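PDB 3UW2: Phosphoglucomutase/phosphomannomutase family protein from Burkholderia thailandensis, which probably catalyses an intramolecular phosphate transfer on phosphohexoses, as other members of the phosphohexose mutase family do, with a bound metal ion. Local coordinates for residues 304-312 with 432-443. Sequence-based numbering, arbitrary orientation.
Sequences YDVKCTRNL and RVEYPDGFGLAR
R432, on a beta hairpin of the C-terminal domain, reaches into the strand-turn-helix connection after strand 301-305 of domain III, joining two domains of the phosphohexose mutase fold. Its CB points at that connection, and with CG anti to the backbone N (chi1 171°) the chain runs extended to NE. R432 CD comes 3.7 Å from V306 O. R432 NE turns back to its own hairpin in a salt bridge to E434 OE2 (3.0 Å), met from above the carboxylate plane, which helps fix the rotation of the guanidinium. NH1 is the working tip. R432 NH1 donates to V306 O at 2.8 Å, from above that carbonyl plane and bent (141°), and to C308 O at 3.0 Å, in the carbonyl plane and straighter (166°). Both oxygens lie in the guanidinium plane, so one nitrogen clamps the type I turn D305-C308 just before the helix. R432 NH2 rests 3.7 Å from R310 CA. One guanidinium face lies against F439, and R432 NH1 stands 3.6 Å above the ring plane of F439, over its centre.

Toward the far end of the strand, L441 CD2 packs 3.8 Å from K307 CG. Beyond it K307 and R443 cross nearly at right angles, their positive ends close together; salt bridges from K307 to E396 and from R443 to D429 probably offset the repulsion. At the other end R310, whose chain bends at chi3, lays its guanidinium over the Y435-G438 turn: G438 N lies over one face, and R310 NH1 makes a weak hydrogen bond to P436 O at 3.2 Å.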
ATOM      1  N   TYR A 304       0.791   1.518  13.235  1.00 27.08           N
ATOM      2  CA  TYR A 304      -0.298   1.796  12.344  1.00 27.13           C
ATOM      3  C   TYR A 304      -0.425   3.326  12.227  1.00 28.92           C
ATOM      4  O   TYR A 304       0.240   4.056  12.964  1.00 30.65           O
ATOM      5  CB  TYR A 304      -1.588   1.189  12.899  1.00 27.19           C
ATOM      6  CG  TYR A 304      -1.884   1.591  14.346  1.00 27.95           C
ATOM      7  CD1 TYR A 304      -2.722   2.692  14.643  1.00 28.47           C
ATOM      8  CD2 TYR A 304      -1.353   0.863  15.407  1.00 29.04           C
ATOM      9  CE1 TYR A 304      -3.016   3.041  15.949  1.00 29.58           C
ATOM     10  CE2 TYR A 304      -1.650   1.192  16.729  1.00 30.31           C
ATOM     11  CZ  TYR A 304      -2.484   2.277  16.992  1.00 35.09           C
ATOM     12  OH  TYR A 304      -2.790   2.602  18.309  1.00 37.39           O
ATOM     13  N   ASP A 305      -1.301   3.821  11.354  1.00 28.21           N
ATOM     14  CA  ASP A 305      -1.310   5.259  11.071  1.00 27.47           C
ATOM     15  C   ASP A 305      -2.483   5.939  11.792  1.00 29.05           C
ATOM     16  O   ASP A 305      -3.378   5.277  12.326  1.00 31.34           O
ATOM     17  CB  ASP A 305      -1.282   5.468   9.541  1.00 31.49           C
ATOM     18  CG  ASP A 305      -2.643   5.132   8.848  1.00 35.27           C
ATOM     19  OD1 ASP A 305      -3.203   4.020   9.050  1.00 32.00           O
ATOM     20  OD2 ASP A 305      -3.153   6.020   8.107  1.00 36.90           O
ATOM     21  N   VAL A 306      -2.465   7.266  11.869  1.00 29.36           N
ATOM     22  CA  VAL A 306      -3.512   8.021  12.521  1.00 28.42           C
ATOM     23  C   VAL A 306      -4.948   7.927  11.965  1.00 31.25           C
ATOM     24  O   VAL A 306      -5.880   8.525  12.540  1.00 32.20           O
ATOM     25  CB  VAL A 306      -3.148   9.492  12.481  1.00 30.63           C
ATOM     26  CG1 VAL A 306      -2.009   9.785  13.497  1.00 31.01           C
ATOM     27  CG2 VAL A 306      -2.875   9.907  11.028  1.00 27.39           C
ATOM     28  N   LYS A 307      -5.141   7.307  10.823  1.00 31.62           N
ATOM     29  CA  LYS A 307      -6.519   7.024  10.362  1.00 33.15           C
ATOM     30  C   LYS A 307      -7.180   5.769  10.979  1.00 33.15           C
ATOM     31  O   LYS A 307      -8.329   5.494  10.672  1.00 37.26           O
ATOM     32  CB  LYS A 307      -6.533   6.827   8.844  1.00 30.40           C
ATOM     33  CG  LYS A 307      -6.253   8.122   8.070  1.00 34.15           C
ATOM     34  CD  LYS A 307      -6.104   7.891   6.560  1.00 33.76           C
ATOM     35  CE  LYS A 307      -5.947   9.252   5.864  1.00 36.39           C
ATOM     36  NZ  LYS A 307      -6.048   9.165   4.377  1.00 37.22           N
ATOM     37  N   CYS A 308      -6.439   4.966  11.774  1.00 33.88           N
ATOM     38  CA  CYS A 308      -6.899   3.640  12.194  1.00 32.41           C
ATOM     39  C   CYS A 308      -7.831   3.752  13.404  1.00 31.19           C
ATOM     40  O   CYS A 308      -7.735   4.703  14.129  1.00 31.97           O
ATOM     41  CB  CYS A 308      -5.732   2.734  12.530  1.00 30.90           C
ATOM     42  SG  CYS A 308      -4.923   2.102  11.029  1.00 33.42           S
ATOM     43  N   THR A 309      -8.692   2.757  13.611  1.00 30.78           N
ATOM     44  CA  THR A 309      -9.615   2.709  14.779  1.00 31.46           C
ATOM     45  C   THR A 309      -8.952   2.995  16.138  1.00 31.40           C
ATOM     46  O   THR A 309      -7.829   2.572  16.390  1.00 28.30           O
ATOM     47  CB  THR A 309     -10.353   1.341  14.878  1.00 29.11           C
ATOM     48  OG1 THR A 309     -11.197   1.348  16.020  1.00 30.36           O
ATOM     49  CG2 THR A 309      -9.430   0.211  15.009  1.00 28.41           C
ATOM     50  N   ARG A 310      -9.657   3.752  16.979  1.00 32.83           N
ATOM     51  CA  ARG A 310      -9.329   3.917  18.412  1.00 35.37           C
ATOM     52  C   ARG A 310      -9.087   2.498  19.028  1.00 36.45           C
ATOM     53  O   ARG A 310      -8.268   2.330  19.929  1.00 38.54           O
ATOM     54  CB  ARG A 310     -10.455   4.725  19.123  1.00 39.22           C
ATOM     55  CG  ARG A 310     -10.018   5.387  20.452  1.00 51.86           C
ATOM     56  CD  ARG A 310     -10.999   6.375  21.127  1.00 56.05           C
ATOM     57  NE  ARG A 310     -11.801   5.777  22.207  1.00 56.95           N
ATOM     58  CZ  ARG A 310     -12.675   4.772  22.045  1.00 62.72           C
ATOM     59  NH1 ARG A 310     -13.376   4.301  23.087  1.00 64.31           N
ATOM     60  NH2 ARG A 310     -12.862   4.224  20.844  1.00 63.53           N
ATOM     61  N   ASN A 311      -9.742   1.471  18.497  1.00 33.24           N
ATOM     62  CA  ASN A 311      -9.663   0.115  19.111  1.00 34.65           C
ATOM     63  C   ASN A 311      -8.309  -0.570  19.039  1.00 33.83           C
ATOM     64  O   ASN A 311      -8.027  -1.484  19.795  1.00 31.97           O
ATOM     65  CB  ASN A 311     -10.722  -0.825  18.497  1.00 32.93           C
ATOM     66  CG  ASN A 311     -12.127  -0.420  18.854  1.00 37.76           C
ATOM     67  OD1 ASN A 311     -12.387   0.047  19.963  1.00 34.05           O
ATOM     68  ND2 ASN A 311     -13.055  -0.631  17.922  1.00 37.93           N
ATOM     69  N   LEU A 312      -7.468  -0.152  18.115  1.00 30.71           N
ATOM     70  CA  LEU A 312      -6.173  -0.799  17.989  1.00 31.78           C
ATOM     71  C   LEU A 312      -5.228  -0.677  19.201  1.00 30.99           C
ATOM     72  O   LEU A 312      -4.594  -1.660  19.591  1.00 34.78           O
ATOM     73  CB  LEU A 312      -5.459  -0.307  16.686  1.00 31.54           C
ATOM     74  CG  LEU A 312      -5.522  -1.248  15.494  1.00 30.45           C
ATOM     75  CD1 LEU A 312      -5.255  -0.533  14.150  1.00 29.72           C
ATOM     76  CD2 LEU A 312      -4.455  -2.329  15.716  1.00 27.87           C
ATOM     77  N   ARG A 432      -5.240  14.654  15.482  1.00 39.63           N
ATOM     78  CA  ARG A 432      -6.086  13.545  15.866  1.00 38.74           C
ATOM     79  C   ARG A 432      -6.625  13.837  17.272  1.00 39.67           C
ATOM     80  O   ARG A 432      -5.877  13.822  18.263  1.00 41.04           O
ATOM     81  CB  ARG A 432      -5.308  12.212  15.812  1.00 37.99           C
ATOM     82  CG  ARG A 432      -6.179  11.118  16.434  1.00 37.69           C
ATOM     83  CD  ARG A 432      -5.706   9.757  16.015  1.00 38.43           C
ATOM     84  NE  ARG A 432      -6.309   8.693  16.797  1.00 35.99           N
ATOM     85  CZ  ARG A 432      -6.782   7.594  16.254  1.00 36.45           C
ATOM     86  NH1 ARG A 432      -6.703   7.419  14.938  1.00 36.05           N
ATOM     87  NH2 ARG A 432      -7.300   6.638  17.028  1.00 36.73           N
ATOM     88  N   VAL A 433      -7.903  14.185  17.373  1.00 39.55           N
ATOM     89  CA  VAL A 433      -8.465  14.442  18.640  1.00 41.27           C
ATOM     90  C   VAL A 433      -9.134  13.190  19.246  1.00 42.46           C
ATOM     91  O   VAL A 433     -10.057  12.615  18.662  1.00 41.74           O
ATOM     92  CB  VAL A 433      -9.462  15.631  18.556  1.00 42.99           C
ATOM     93  CG1 VAL A 433     -10.029  15.956  19.933  1.00 46.09           C
ATOM     94  CG2 VAL A 433      -8.742  16.857  17.961  1.00 43.43           C
ATOM     95  N   GLU A 434      -8.692  12.807  20.433  1.00 41.59           N
ATOM     96  CA  GLU A 434      -9.148  11.571  21.037  1.00 43.89           C
ATOM     97  C   GLU A 434     -10.116  11.860  22.175  1.00 43.33           C
ATOM     98  O   GLU A 434      -9.788  12.599  23.120  1.00 46.70           O
ATOM     99  CB  GLU A 434      -7.956  10.805  21.569  1.00 44.40           C
ATOM    100  CG  GLU A 434      -6.853  10.683  20.552  1.00 49.93           C
ATOM    101  CD  GLU A 434      -6.665   9.264  20.106  1.00 52.97           C
ATOM    102  OE1 GLU A 434      -7.662   8.494  20.180  1.00 60.08           O
ATOM    103  OE2 GLU A 434      -5.530   8.912  19.686  1.00 56.72           O
ATOM    104  N   TYR A 435     -11.311  11.271  22.093  1.00 41.57           N
ATOM    105  CA  TYR A 435     -12.326  11.446  23.148  1.00 41.44           C
ATOM    106  C   TYR A 435     -12.507  10.137  23.876  1.00 40.50           C
ATOM    107  O   TYR A 435     -12.078   9.098  23.386  1.00 36.63           O
ATOM    108  CB  TYR A 435     -13.658  11.839  22.544  1.00 42.10           C
ATOM    109  CG  TYR A 435     -13.682  13.143  21.745  1.00 44.40           C
ATOM    110  CD1 TYR A 435     -14.273  14.283  22.275  1.00 46.54           C
ATOM    111  CD2 TYR A 435     -13.159  13.222  20.439  1.00 42.36           C
ATOM    112  CE1 TYR A 435     -14.346  15.463  21.532  1.00 47.59           C
ATOM    113  CE2 TYR A 435     -13.212  14.416  19.704  1.00 43.50           C
ATOM    114  CZ  TYR A 435     -13.809  15.529  20.260  1.00 45.95           C
ATOM    115  OH  TYR A 435     -13.880  16.724  19.549  1.00 48.28           O
ATOM    116  N   PRO A 436     -13.196  10.166  25.032  1.00 43.35           N
ATOM    117  CA  PRO A 436     -13.416   8.896  25.732  1.00 42.48           C
ATOM    118  C   PRO A 436     -14.230   7.878  24.871  1.00 40.44           C
ATOM    119  O   PRO A 436     -14.122   6.661  25.080  1.00 39.47           O
ATOM    120  CB  PRO A 436     -14.184   9.325  26.994  1.00 45.98           C
ATOM    121  CG  PRO A 436     -13.873  10.806  27.147  1.00 48.52           C
ATOM    122  CD  PRO A 436     -13.812  11.307  25.742  1.00 44.97           C
ATOM    123  N   ASP A 437     -14.995   8.383  23.904  1.00 37.19           N
ATOM    124  CA  ASP A 437     -15.893   7.536  23.140  1.00 36.50           C
ATOM    125  C   ASP A 437     -15.703   7.629  21.636  1.00 36.27           C
ATOM    126  O   ASP A 437     -16.627   7.330  20.897  1.00 35.74           O
ATOM    127  CB  ASP A 437     -17.351   7.901  23.473  1.00 38.24           C
ATOM    128  CG  ASP A 437     -17.624   9.394  23.390  1.00 37.71           C
ATOM    129  OD1 ASP A 437     -16.769  10.191  22.942  1.00 35.25           O
ATOM    130  OD2 ASP A 437     -18.737   9.790  23.801  1.00 39.06           O
ATOM    131  N   GLY A 438     -14.492   7.974  21.181  1.00 36.06           N
ATOM    132  CA  GLY A 438     -14.207   8.056  19.752  1.00 34.79           C
ATOM    133  C   GLY A 438     -13.085   9.028  19.414  1.00 35.11           C
ATOM    134  O   GLY A 438     -12.345   9.488  20.309  1.00 35.30           O
ATOM    135  N   PHE A 439     -12.947   9.360  18.131  1.00 34.15           N
ATOM    136  CA  PHE A 439     -11.881  10.282  17.718  1.00 34.66           C
ATOM    137  C   PHE A 439     -12.258  11.005  16.466  1.00 37.41           C
ATOM    138  O   PHE A 439     -13.094  10.504  15.691  1.00 37.96           O
ATOM    139  CB  PHE A 439     -10.511   9.569  17.490  1.00 35.27           C
ATOM    140  CG  PHE A 439     -10.370   8.948  16.133  1.00 36.52           C
ATOM    141  CD1 PHE A 439      -9.976   9.718  15.007  1.00 38.12           C
ATOM    142  CD2 PHE A 439     -10.588   7.579  15.962  1.00 36.69           C
ATOM    143  CE1 PHE A 439      -9.815   9.111  13.751  1.00 37.97           C
ATOM    144  CE2 PHE A 439     -10.466   6.978  14.710  1.00 36.09           C
ATOM    145  CZ  PHE A 439     -10.070   7.744  13.607  1.00 38.66           C
ATOM    146  N   GLY A 440     -11.705  12.216  16.322  1.00 38.20           N
ATOM    147  CA  GLY A 440     -11.810  13.065  15.101  1.00 39.21           C
ATOM    148  C   GLY A 440     -10.389  13.282  14.548  1.00 38.41           C
ATOM    149  O   GLY A 440      -9.407  13.378  15.314  1.00 37.49           O
ATOM    150  N   LEU A 441     -10.249  13.265  13.231  1.00 39.44           N
ATOM    151  CA  LEU A 441      -8.962  13.501  12.582  1.00 39.49           C
ATOM    152  C   LEU A 441      -9.164  14.565  11.507  1.00 41.85           C
ATOM    153  O   LEU A 441     -10.049  14.419  10.669  1.00 45.72           O
ATOM    154  CB  LEU A 441      -8.426  12.221  11.948  1.00 38.53           C
ATOM    155  CG  LEU A 441      -7.176  12.417  11.054  1.00 39.70           C
ATOM    156  CD1 LEU A 441      -5.936  12.809  11.865  1.00 37.17           C
ATOM    157  CD2 LEU A 441      -6.853  11.211  10.191  1.00 40.70           C
ATOM    158  N   ALA A 442      -8.370  15.629  11.562  1.00 41.97           N
ATOM    159  CA  ALA A 442      -8.213  16.602  10.472  1.00 47.02           C
ATOM    160  C   ALA A 442      -6.739  16.661  10.124  1.00 47.66           C
ATOM    161  O   ALA A 442      -5.902  16.853  11.014  1.00 45.56           O
ATOM    162  CB  ALA A 442      -8.676  17.977  10.904  1.00 49.37           C
ATOM    163  N   ARG A 443      -6.410  16.458   8.855  1.00 52.44           N
ATOM    164  CA  ARG A 443      -4.995  16.476   8.442  1.00 56.93           C
ATOM    165  C   ARG A 443      -4.819  17.016   7.040  1.00 62.96           C
ATOM    166  O   ARG A 443      -5.791  17.297   6.348  1.00 67.63           O
ATOM    167  CB  ARG A 443      -4.353  15.083   8.590  1.00 56.12           C
ATOM    168  CG  ARG A 443      -4.783  14.053   7.548  1.00 60.27           C
ATOM    169  CD  ARG A 443      -4.131  12.698   7.783  1.00 58.05           C
ATOM    170  NE  ARG A 443      -2.789  12.616   7.219  1.00 56.90           N
ATOM    171  CZ  ARG A 443      -2.493  12.186   5.990  1.00 59.90           C
ATOM    172  NH1 ARG A 443      -3.444  11.764   5.147  1.00 59.79           N
ATOM    173  NH2 ARG A 443      -1.226  12.142   5.608  1.00 60.77           N
TER